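Local structure of inositol-3-phosphate synthase (Caenorhabditis elegans, 1VKO) at residues Ala114-Ser119 and Ser150-Ile155. The protein belongs to the myo-inositol-1-phosphate synthase family, whose chains carry an NAD-binding Rossmann-type domain and here assemble as a tetramer. Residues are numbered along the deposited sequence; the frame is centred on the assembly and turned at random.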
loop_
_atom_site.group_PDB
_atom_site.type_symbol
_atom_site.label_atom_id
_atom_site.label_comp_id
_atom_site.label_asym_id
_atom_site.label_seq_id
_atom_site.Cartn_x
_atom_site.Cartn_y
_atom_site.Cartn_z
ATOM N N ALA A 114 -24.207 -14.324 -14.420
ATOM C CA ALA A 114 -23.741 -13.473 -15.525
ATOM C C ALA A 114 -24.267 -12.034 -15.400
ATOM O O ALA A 114 -25.413 -11.815 -14.973
ATOM C CB ALA A 114 -24.137 -14.056 -16.839
ATOM N N ASN A 115 -23.415 -11.057 -15.719
ATOM C CA ASN A 115 -23.885 -9.686 -15.908
ATOM C C ASN A 115 -23.009 -8.879 -16.868
ATOM O O ASN A 115 -22.110 -9.435 -17.496
ATOM C CB ASN A 115 -24.060 -8.958 -14.567
ATOM C CG ASN A 115 -22.759 -8.824 -13.789
ATOM O OD1 ASN A 115 -21.673 -8.761 -14.366
ATOM N ND2 ASN A 115 -22.870 -8.752 -12.470
ATOM N N TYR A 116 -23.310 -7.584 -16.989
ATOM C CA TYR A 116 -22.575 -6.653 -17.861
ATOM C C TYR A 116 -22.062 -5.500 -17.062
ATOM O O TYR A 116 -22.031 -4.405 -17.571
ATOM C CB TYR A 116 -23.411 -6.089 -19.051
ATOM C CG TYR A 116 -23.680 -7.107 -20.162
ATOM C CD1 TYR A 116 -22.633 -7.748 -20.803
ATOM C CD2 TYR A 116 -24.972 -7.443 -20.532
ATOM C CE1 TYR A 116 -22.855 -8.682 -21.760
ATOM C CE2 TYR A 116 -25.209 -8.382 -21.533
ATOM C CZ TYR A 116 -24.145 -8.995 -22.132
ATOM O OH TYR A 116 -24.341 -9.954 -23.079
ATOM N N PHE A 117 -21.619 -5.726 -15.830
ATOM C CA PHE A 117 -21.013 -4.625 -15.078
ATOM C C PHE A 117 -19.725 -4.103 -15.750
ATOM O O PHE A 117 -19.055 -4.804 -16.512
ATOM C CB PHE A 117 -20.738 -5.028 -13.630
ATOM C CG PHE A 117 -21.951 -5.008 -12.737
ATOM C CD1 PHE A 117 -23.247 -4.920 -13.267
ATOM C CD2 PHE A 117 -21.794 -5.120 -11.346
ATOM C CE1 PHE A 117 -24.374 -4.924 -12.441
ATOM C CE2 PHE A 117 -22.916 -5.132 -10.491
ATOM C CZ PHE A 117 -24.215 -5.042 -11.044
ATOM N N GLY A 118 -19.408 -2.849 -15.485
ATOM C CA GLY A 118 -18.277 -2.232 -16.127
ATOM C C GLY A 118 -18.449 -1.888 -17.582
ATOM O O GLY A 118 -17.470 -1.509 -18.225
ATOM N N SER A 119 -19.676 -2.032 -18.107
ATOM C CA SER A 119 -20.062 -1.477 -19.411
ATOM C C SER A 119 -20.655 -0.094 -19.128
ATOM O O SER A 119 -21.621 -0.011 -18.392
ATOM C CB SER A 119 -21.129 -2.388 -20.056
ATOM O OG SER A 119 -21.418 -2.052 -21.420
ATOM N N SER A 150 -27.953 -4.172 -27.125
ATOM C CA SER A 150 -27.467 -4.908 -25.972
ATOM C C SER A 150 -26.414 -5.828 -26.505
ATOM O O SER A 150 -26.529 -6.275 -27.649
ATOM C CB SER A 150 -28.579 -5.776 -25.387
ATOM O OG SER A 150 -28.041 -6.918 -24.725
ATOM N N PRO A 151 -25.411 -6.176 -25.713
ATOM C CA PRO A 151 -24.372 -7.077 -26.219
ATOM C C PRO A 151 -24.958 -8.431 -26.585
ATOM O O PRO A 151 -24.305 -9.199 -27.273
ATOM C CB PRO A 151 -23.404 -7.202 -25.041
ATOM C CG PRO A 151 -23.617 -5.916 -24.251
ATOM C CD PRO A 151 -25.144 -5.753 -24.321
ATOM N N ASN A 152 -26.175 -8.718 -26.125
ATOM C CA ASN A 152 -26.838 -9.947 -26.501
ATOM C C ASN A 152 -27.205 -9.950 -27.985
ATOM O O ASN A 152 -27.378 -11.008 -28.557
ATOM C CB ASN A 152 -28.077 -10.207 -25.621
ATOM C CG ASN A 152 -27.729 -10.310 -24.137
ATOM O OD1 ASN A 152 -26.606 -10.683 -23.750
ATOM N ND2 ASN A 152 -28.689 -9.974 -23.298
ATOM N N ASP A 153 -27.272 -8.764 -28.601
ATOM C CA ASP A 153 -27.742 -8.604 -29.980
ATOM C C ASP A 153 -26.586 -8.617 -30.956
ATOM O O ASP A 153 -26.795 -8.434 -32.178
ATOM C CB ASP A 153 -28.438 -7.252 -30.161
ATOM C CG ASP A 153 -29.648 -7.090 -29.295
ATOM O OD1 ASP A 153 -30.522 -7.995 -29.337
ATOM O OD2 ASP A 153 -29.814 -6.084 -28.559
ATOM N N LEU A 154 -25.364 -8.763 -30.431
ATOM C CA LEU A 154 -24.162 -8.738 -31.277
ATOM C C LEU A 154 -23.849 -10.136 -31.752
ATOM O O LEU A 154 -23.782 -11.063 -30.946
ATOM C CB LEU A 154 -22.947 -8.174 -30.529
ATOM C CG LEU A 154 -22.858 -6.741 -29.959
ATOM C CD1 LEU A 154 -21.572 -6.581 -29.096
ATOM C CD2 LEU A 154 -22.914 -5.632 -31.043
ATOM N N ILE A 155 -23.681 -10.290 -33.060
ATOM C CA ILE A 155 -23.205 -11.545 -33.636
ATOM C C ILE A 155 -21.701 -11.441 -33.825
ATOM O O ILE A 155 -21.226 -10.525 -34.505
ATOM C CB ILE A 155 -23.850 -11.773 -35.036
ATOM C CG1 ILE A 155 -25.357 -12.078 -34.943
ATOM C CG2 ILE A 155 -23.144 -12.900 -35.748
ATOM C CD1 ILE A 155 -26.280 -10.879 -35.232
#
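A single ring, that of Y116, is engaged by two consecutive residues at once: P151 lies over one of its faces, and N152 OD1 sits at its edge and accepts the hydrogen bond of the hydroxyl. The modelled distance from Y116 OH to N152 OD1, 2.5 Å, is unusually short and its exact value doubtful; the oxygen lies in the ring plane, while the amide itself is turned 46° from that plane. The P151 side chain comes to meet that of Y116 from the opposite direction. Its CG stands over the centre of the ring, 3.8 Å from the centroid and 12° off the normal, a CH-pi contact, and CB packs 3.5 Å from Y116 CZ. The hydroxyl bond thus holds the end of the ring, and the proline over the face probably limits its turning. In Y116, CG lies anti to the carbonyl carbon (chi1 -73°), which places the ring against the 3-10 turn 151-153.

Local bonds fix the receiving side. S150 OG accepts from the backbone N of N152 at 2.9 Å, forming an ST turn, and S150 N donates to D153 OD2 at 3.0 Å, so S150 is bonded to the two residues that follow P151. On the tyrosine side, Y116 to S119 form a type II turn with G118 at positive phi, and S119 is the N-cap of helix 120-123, its OG bonding Q122 N weakly and also D450 OD1.

The contact joins the loop after strand 110-113 to the turn leading into 154-159, an outermost strand of the parallel Rossmann-type sheet within this chain. N99 of helix 87-100 touches both Y116 and N152, Q122 touches Y116 and P151, and Y449 of helix 440-458 meets the Y116 ring nearly perpendicularly. F425 of the second subunit packs on Y116 and M426 N of that subunit bonds N115 OD1, placing the loop at a subunit interface beside these helices and the turn that enters the edge strand.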